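Local coordinates for protoporphyrinogen oxidase (Exiguobacterium sibiricum, PDB 3LOV), which probably oxidises coproporphyrinogen III to coproporphyrin III in haem b biosynthesis, using FAD as cofactor and molecular oxygen as oxidant, at residues T306-A311 and D408-Y413; P300-L305 and D419-V424. All blocks are in the same frame, centred on the assembly; numbering follows the deposited sequence.

Contact 1 (306-311 with 408-413) and contact 2 (300-305 with 419-424) are joined through the chain: helix 300-303 leads into strand 307-318, and strand 400-411 is followed by helix 417-431, so contact 1 is nested inside the loop that contact 2 closes. Their centres lie about 16 Å apart, yet the two meet directly where Leu305 CD1 packs 3.6 Å from Ala412 O. Their relation to the cofactor differs. In contact 1, Leu410 CG comes within 3.6 Å of the flavin methyl C8M, whereas in contact 2 the side chain of Leu302 remains about 12 Å from FAD. Contact 1 supplies Thr310, Gly409 and Leu410 to the FAD pocket, while contact 2 is helix packing farther from it.

Contact 1. Residues T306-A311 and D408-Y413; sequences TTHSTA and DGLPAY. With FAD (flavin-adenine dinucleotide), chain B.
Leu410 packs between His308 and the flavin. Its CG stands anti to its own carbonyl carbon (chi1 -68°), close to FAD C8M, and the second torsion divides the methyls between protein and cofactor: CD1 reaches His308 NE2 at 3.6 Å and also touches Thr310 OG1, while CD2 lies 3.7 Å from FAD C9. CB meets CE1 of the imidazole. Water 3 sits at the edge of that ring, in plane, bonding both His308 ND1 and Leu410 O. Thr310 presses against the neighbouring flavin methyl C7M. The backbones run nearly antiparallel, at 151°, along the edge of the mixed sheet where strand 307-318 borders strand 400-411. A classic beta bulge interrupts the pairing: Gly409 and Leu410 both face His308, and both amides make weak hydrogen bonds to His308 O, that of Gly409 bent and that of Leu410 long. FAD C8M comes to 3.8 Å from Gly409 C, where a beta carbon on this residue would clash with the methyl. Asp408 and Thr307 meet on the more solvent-accessible side. Thr307 OG1 lies against Asp408 CB at 3.4 Å, and water 2 connects the hydroxyl to Asp408 OD1. At the corner, Asp408 N donates to Ser309 OG, 3.0 Å away, in a nearly straight bond (169°). Further along, Ala412 N gives a 3.0 Å bond to Thr306 O, while Pro411 CA makes a CA-H...O contact with the same oxygen.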
loop_
_atom_site.group_PDB
_atom_site.type_symbol
_atom_site.label_atom_id
_atom_site.label_comp_id
_atom_site.label_asym_id
_atom_site.label_seq_id
_atom_site.Cartn_x
_atom_site.Cartn_y
_atom_site.Cartn_z
ATOM N N THR A 306 7.398 12.663 -2.455
ATOM C CA THR A 306 8.054 12.273 -1.234
ATOM C C THR A 306 7.621 10.918 -0.745
ATOM O O THR A 306 6.567 10.397 -1.144
ATOM C CB THR A 306 7.764 13.257 -0.068
ATOM O OG1 THR A 306 6.366 13.191 0.267
ATOM C CG2 THR A 306 8.178 14.732 -0.419
ATOM N N THR A 307 8.422 10.372 0.175
ATOM C CA THR A 307 8.142 9.093 0.767
ATOM C C THR A 307 8.475 9.116 2.250
ATOM O O THR A 307 9.102 10.068 2.754
ATOM C CB THR A 307 8.999 7.978 0.106
ATOM O OG1 THR A 307 10.377 8.288 0.287
ATOM C CG2 THR A 307 8.659 7.778 -1.410
ATOM N N HIS A 308 8.057 8.058 2.941
ATOM C CA HIS A 308 8.566 7.740 4.282
ATOM C C HIS A 308 8.879 6.245 4.365
ATOM O O HIS A 308 8.415 5.448 3.524
ATOM C CB HIS A 308 7.559 8.195 5.362
ATOM C CG HIS A 308 6.324 7.359 5.436
ATOM N ND1 HIS A 308 5.209 7.598 4.657
ATOM C CD2 HIS A 308 6.028 6.276 6.196
ATOM C CE1 HIS A 308 4.285 6.696 4.928
ATOM N NE2 HIS A 308 4.751 5.883 5.861
ATOM N N SER A 309 9.667 5.865 5.372
ATOM C CA SER A 309 10.040 4.473 5.625
ATOM C C SER A 309 9.199 3.859 6.718
ATOM O O SER A 309 8.789 4.534 7.641
ATOM C CB SER A 309 11.519 4.359 6.046
ATOM O OG SER A 309 12.341 4.845 5.007
ATOM N N THR A 310 9.005 2.552 6.614
ATOM C CA THR A 310 8.214 1.788 7.549
ATOM C C THR A 310 9.026 0.574 7.991
ATOM O O THR A 310 9.722 -0.031 7.172
ATOM C CB THR A 310 6.875 1.276 6.899
ATOM O OG1 THR A 310 6.144 2.374 6.325
ATOM C CG2 THR A 310 5.984 0.549 7.945
ATOM N N ALA A 311 8.964 0.247 9.279
ATOM C CA ALA A 311 9.369 -1.081 9.774
ATOM C C ALA A 311 8.141 -1.881 10.251
ATOM O O ALA A 311 7.203 -1.322 10.851
ATOM C CB ALA A 311 10.360 -0.964 10.907
ATOM N N ASP A 408 11.890 4.079 2.181
ATOM C CA ASP A 408 11.259 4.947 1.171
ATOM C C ASP A 408 10.132 4.243 0.417
ATOM O O ASP A 408 10.011 4.398 -0.798
ATOM C CB ASP A 408 12.291 5.456 0.149
ATOM C CG ASP A 408 13.592 5.911 0.813
ATOM O OD1 ASP A 408 13.543 6.470 1.946
ATOM O OD2 ASP A 408 14.669 5.659 0.240
ATOM N N GLY A 409 9.304 3.514 1.153
ATOM C CA GLY A 409 8.349 2.560 0.560
ATOM C C GLY A 409 7.014 3.162 0.165
ATOM O O GLY A 409 6.352 2.657 -0.741
ATOM N N LEU A 410 6.601 4.220 0.856
ATOM C CA LEU A 410 5.299 4.786 0.631
ATOM C C LEU A 410 5.346 6.197 0.073
ATOM O O LEU A 410 5.706 7.127 0.762
ATOM C CB LEU A 410 4.461 4.702 1.914
ATOM C CG LEU A 410 4.083 3.259 2.310
ATOM C CD1 LEU A 410 3.571 3.162 3.764
ATOM C CD2 LEU A 410 3.107 2.620 1.299
ATOM N N PRO A 411 4.951 6.366 -1.180
ATOM C CA PRO A 411 4.799 7.730 -1.710
ATOM C C PRO A 411 3.532 8.404 -1.261
ATOM O O PRO A 411 2.508 7.748 -1.110
ATOM C CB PRO A 411 4.705 7.533 -3.226
ATOM C CG PRO A 411 5.192 6.181 -3.488
ATOM C CD PRO A 411 4.841 5.368 -2.245
ATOM N N ALA A 412 3.623 9.721 -1.115
ATOM C CA ALA A 412 2.532 10.575 -0.736
ATOM C C ALA A 412 1.942 11.174 -2.003
ATOM O O ALA A 412 2.485 12.181 -2.566
ATOM C CB ALA A 412 3.063 11.696 0.210
ATOM N N TYR A 413 0.865 10.537 -2.479
ATOM C CA TYR A 413 0.070 11.046 -3.587
ATOM C C TYR A 413 -0.809 12.194 -3.108
ATOM O O TYR A 413 -1.535 12.031 -2.155
ATOM C CB TYR A 413 -0.915 9.986 -4.130
ATOM C CG TYR A 413 -0.365 8.810 -4.943
ATOM C CD1 TYR A 413 0.942 8.331 -4.785
ATOM C CD2 TYR A 413 -1.206 8.116 -5.795
ATOM C CE1 TYR A 413 1.418 7.211 -5.505
ATOM C CE2 TYR A 413 -0.747 6.993 -6.522
ATOM C CZ TYR A 413 0.559 6.562 -6.392
ATOM O OH TYR A 413 0.973 5.455 -7.095
HETATM P PA FAD B . 9.219 -2.887 -5.095
HETATM O O1A FAD B . 8.534 -3.999 -4.374
HETATM O O2A FAD B . 9.856 -1.809 -4.301
HETATM O O5B FAD B . 10.313 -3.520 -6.062
HETATM C C5B FAD B . 11.336 -2.761 -6.654
HETATM C C4B FAD B . 12.409 -3.737 -7.150
HETATM O O4B FAD B . 13.382 -3.056 -7.946
HETATM C C3B FAD B . 13.109 -4.407 -5.984
HETATM O O3B FAD B . 13.223 -5.806 -6.173
HETATM C C2B FAD B . 14.447 -3.693 -5.997
HETATM O O2B FAD B . 15.488 -4.477 -5.533
HETATM C C1B FAD B . 14.653 -3.395 -7.467
HETATM N N9A FAD B . 15.590 -2.302 -7.770
HETATM C C8A FAD B . 15.866 -1.121 -7.116
HETATM N N7A FAD B . 16.819 -0.430 -7.792
HETATM C C5A FAD B . 17.164 -1.173 -8.887
HETATM C C6A FAD B . 18.055 -0.981 -9.945
HETATM N N6A FAD B . 18.773 0.133 -10.050
HETATM N N1A FAD B . 18.176 -1.954 -10.925
HETATM C C2A FAD B . 17.395 -3.084 -10.887
HETATM N N3A FAD B . 16.494 -3.259 -9.853
HETATM C C4A FAD B . 16.402 -2.338 -8.873
HETATM N N1 FAD B . -0.048 -3.108 -0.873
HETATM C C2 FAD B . -1.181 -3.865 -0.754
HETATM O O2 FAD B . -1.896 -4.090 -1.740
HETATM N N3 FAD B . -1.541 -4.358 0.475
HETATM C C4 FAD B . -0.824 -4.106 1.588
HETATM O O4 FAD B . -1.183 -4.602 2.639
HETATM C C4X FAD B . 0.304 -3.318 1.507
HETATM N N5 FAD B . 1.072 -3.095 2.638
HETATM C C5X FAD B . 2.223 -2.311 2.519
HETATM C C6 FAD B . 2.995 -2.039 3.654
HETATM C C7 FAD B . 4.153 -1.250 3.549
HETATM C C7M FAD B . 4.981 -0.969 4.769
HETATM C C8 FAD B . 4.567 -0.758 2.298
HETATM C C8M FAD B . 5.803 0.109 2.140
HETATM C C9 FAD B . 3.816 -1.035 1.160
HETATM C C9A FAD B . 2.635 -1.807 1.254
HETATM N N10 FAD B . 1.876 -2.085 0.111
HETATM C C10 FAD B . 0.703 -2.838 0.250
HETATM C "C1'" FAD B . 2.227 -1.572 -1.266
HETATM C "C2'" FAD B . 3.004 -2.677 -2.022
HETATM O "O2'" FAD B . 4.184 -2.921 -1.350
HETATM C "C3'" FAD B . 3.336 -2.300 -3.472
HETATM O "O3'" FAD B . 2.111 -2.393 -4.187
HETATM C "C4'" FAD B . 4.352 -3.221 -4.195
HETATM O "O4'" FAD B . 5.243 -3.939 -3.362
HETATM C "C5'" FAD B . 5.247 -2.433 -5.131
HETATM O "O5'" FAD B . 6.039 -3.329 -5.867
HETATM P P FAD B . 7.019 -2.758 -6.966
HETATM O O1P FAD B . 6.427 -1.596 -7.719
HETATM O O2P FAD B . 7.644 -3.833 -7.822
HETATM O O3P FAD B . 8.235 -2.102 -6.091
HETATM O O HOH W 1 4.636 13.727 -2.512
HETATM O O HOH W 2 11.578 7.994 2.512
HETATM O O HOH W 3 4.699 9.081 2.498
#

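Contact 2. Residues P300-L305 and D419-V424; sequences PELEQL and DRIQRV
Glu301 reaches across to Arg420, Arg423 and Val424, and a bend at chi2 (84°) turns its carboxylate back toward Arg423. The side chains of Glu301 and Arg423 run roughly perpendicular, with the carboxylate and guanidinium planes 25° apart. OE1 comes in at the edge of the guanidinium, 3.0 Å from Arg423 NH1, giving a salt bridge whose hydrogen bond is weak because the N-H...O angle is only 124°. OE2 lies 3.1 Å from Arg423 CD, alongside the aliphatic part of the chain, and is farther from NH1 than OE1 is. Arg423 NH1 has a stronger partner in His298 O, just before helix 300-303. Nearer the backbone, Glu301 CB and Val424 CG2 meet at 3.5 Å, the two side chains passing with opposite headings. The Glu301 CG methylene lies 3.7 Å from Arg420 CB; the Arg420 head turns elsewhere, to Val415 O. Leu302 extends the apolar part, set crosswise to Val424 and Ile421, CD1 to Val424 CG1 at 3.9 Å and CD2 to Ile421 CD1 at 4.1 Å. Leu302 also touches helix 287-293, so this side chain contacts both that helix and helix 417-431. With an alanine at Glu301, Arg423 would probably lose the carboxylate of this salt bridge and a gap would open beside Arg420 CB. Bent as it is, the salt bridge is likely to contribute modest electrostatic attraction, alongside hydrocarbon packing that runs from the glutamate methylenes to Leu302.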
loop_
_atom_site.group_PDB
_atom_site.type_symbol
_atom_site.label_atom_id
_atom_site.label_comp_id
_atom_site.label_asym_id
_atom_site.label_seq_id
_atom_site.Cartn_x
_atom_site.Cartn_y
_atom_site.Cartn_z
ATOM N N PRO A 300 10.453 17.129 -12.527
ATOM C CA PRO A 300 10.346 17.700 -11.179
ATOM C C PRO A 300 9.217 17.027 -10.395
ATOM O O PRO A 300 9.310 16.915 -9.171
ATOM C CB PRO A 300 10.023 19.181 -11.444
ATOM C CG PRO A 300 9.401 19.200 -12.810
ATOM C CD PRO A 300 10.133 18.117 -13.570
ATOM N N GLU A 301 8.163 16.594 -11.102
ATOM C CA GLU A 301 7.057 15.857 -10.469
ATOM C C GLU A 301 7.593 14.672 -9.676
ATOM O O GLU A 301 7.201 14.454 -8.530
ATOM C CB GLU A 301 6.044 15.353 -11.482
ATOM C CG GLU A 301 5.339 16.442 -12.259
ATOM C CD GLU A 301 6.129 16.927 -13.486
ATOM O OE1 GLU A 301 7.287 16.528 -13.704
ATOM O OE2 GLU A 301 5.556 17.672 -14.280
ATOM N N LEU A 302 8.541 13.943 -10.241
ATOM C CA LEU A 302 9.154 12.835 -9.511
ATOM C C LEU A 302 10.134 13.286 -8.427
ATOM O O LEU A 302 10.251 12.618 -7.407
ATOM C CB LEU A 302 9.842 11.856 -10.464
ATOM C CG LEU A 302 8.918 11.036 -11.355
ATOM C CD1 LEU A 302 9.734 9.904 -12.013
ATOM C CD2 LEU A 302 7.753 10.448 -10.593
ATOM N N GLU A 303 10.846 14.404 -8.636
ATOM C CA GLU A 303 11.741 14.944 -7.575
ATOM C C GLU A 303 10.944 15.388 -6.331
ATOM O O GLU A 303 11.419 15.300 -5.230
ATOM C CB GLU A 303 12.569 16.135 -8.087
ATOM C CG GLU A 303 13.577 15.756 -9.154
ATOM C CD GLU A 303 14.091 16.934 -9.979
ATOM O OE1 GLU A 303 13.581 18.065 -9.860
ATOM O OE2 GLU A 303 14.986 16.699 -10.802
ATOM N N GLN A 304 9.741 15.890 -6.535
ATOM C CA GLN A 304 8.887 16.332 -5.431
ATOM C C GLN A 304 7.961 15.272 -4.884
ATOM O O GLN A 304 7.199 15.564 -3.987
ATOM C CB GLN A 304 8.035 17.507 -5.918
ATOM C CG GLN A 304 8.900 18.722 -6.217
ATOM C CD GLN A 304 8.240 19.663 -7.197
ATOM O OE1 GLN A 304 7.054 19.987 -7.085
ATOM N NE2 GLN A 304 8.997 20.086 -8.187
ATOM N N LEU A 305 8.011 14.039 -5.395
ATOM C CA LEU A 305 7.196 12.964 -4.844
ATOM C C LEU A 305 7.906 12.372 -3.644
ATOM O O LEU A 305 8.885 11.648 -3.779
ATOM C CB LEU A 305 6.904 11.909 -5.922
ATOM C CG LEU A 305 5.924 10.789 -5.598
ATOM C CD1 LEU A 305 4.529 11.336 -5.354
ATOM C CD2 LEU A 305 5.933 9.739 -6.708
ATOM N N ASP A 419 -2.460 13.386 -13.185
ATOM C CA ASP A 419 -2.060 14.307 -14.268
ATOM C C ASP A 419 -0.581 14.597 -14.279
ATOM O O ASP A 419 0.009 14.674 -15.347
ATOM C CB ASP A 419 -2.807 15.637 -14.181
ATOM C CG ASP A 419 -4.266 15.507 -14.565
ATOM O OD1 ASP A 419 -4.633 14.465 -15.125
ATOM O OD2 ASP A 419 -5.037 16.442 -14.298
ATOM N N ARG A 420 0.024 14.715 -13.111
ATOM C CA ARG A 420 1.475 14.860 -13.063
ATOM C C ARG A 420 2.217 13.616 -13.633
ATOM O O ARG A 420 3.206 13.735 -14.367
ATOM C CB ARG A 420 1.914 15.172 -11.651
ATOM C CG ARG A 420 1.632 16.630 -11.245
ATOM C CD ARG A 420 2.331 16.965 -9.945
ATOM N NE ARG A 420 1.843 16.186 -8.790
ATOM C CZ ARG A 420 0.748 16.491 -8.096
ATOM N NH1 ARG A 420 0.025 17.567 -8.414
ATOM N NH2 ARG A 420 0.409 15.766 -7.048
ATOM N N ILE A 421 1.729 12.431 -13.307
ATOM C CA ILE A 421 2.357 11.215 -13.803
ATOM C C ILE A 421 2.192 11.116 -15.343
ATOM O O ILE A 421 3.116 10.679 -16.009
ATOM C CB ILE A 421 1.788 10.014 -13.112
ATOM C CG1 ILE A 421 2.235 10.003 -11.618
ATOM C CG2 ILE A 421 2.069 8.680 -13.894
ATOM C CD1 ILE A 421 3.734 10.186 -11.325
ATOM N N GLN A 422 1.039 11.493 -15.911
ATOM C CA GLN A 422 0.859 11.557 -17.384
ATOM C C GLN A 422 1.931 12.466 -17.998
ATOM O O GLN A 422 2.569 12.142 -19.014
ATOM C CB GLN A 422 -0.571 12.051 -17.753
ATOM C CG GLN A 422 -0.699 12.705 -19.149
ATOM C CD GLN A 422 -2.122 13.190 -19.499
ATOM O OE1 GLN A 422 -3.088 12.938 -18.777
ATOM N NE2 GLN A 422 -2.242 13.882 -20.627
ATOM N N ARG A 423 2.128 13.630 -17.387
ATOM C CA ARG A 423 3.134 14.534 -17.894
ATOM C C ARG A 423 4.549 13.932 -17.763
ATOM O O ARG A 423 5.318 14.044 -18.687
ATOM C CB ARG A 423 3.012 15.929 -17.250
ATOM C CG ARG A 423 3.882 17.022 -17.939
ATOM C CD ARG A 423 5.231 17.084 -17.265
ATOM N NE ARG A 423 6.333 17.599 -18.072
ATOM C CZ ARG A 423 7.607 17.524 -17.707
ATOM N NH1 ARG A 423 7.944 16.918 -16.563
ATOM N NH2 ARG A 423 8.555 18.040 -18.488
ATOM N N VAL A 424 4.887 13.283 -16.641
ATOM C CA VAL A 424 6.180 12.577 -16.496
ATOM C C VAL A 424 6.384 11.568 -17.673
ATOM O O VAL A 424 7.407 11.606 -18.370
ATOM C CB VAL A 424 6.321 11.914 -15.055
ATOM C CG1 VAL A 424 7.395 10.825 -14.992
ATOM C CG2 VAL A 424 6.586 12.967 -13.967
#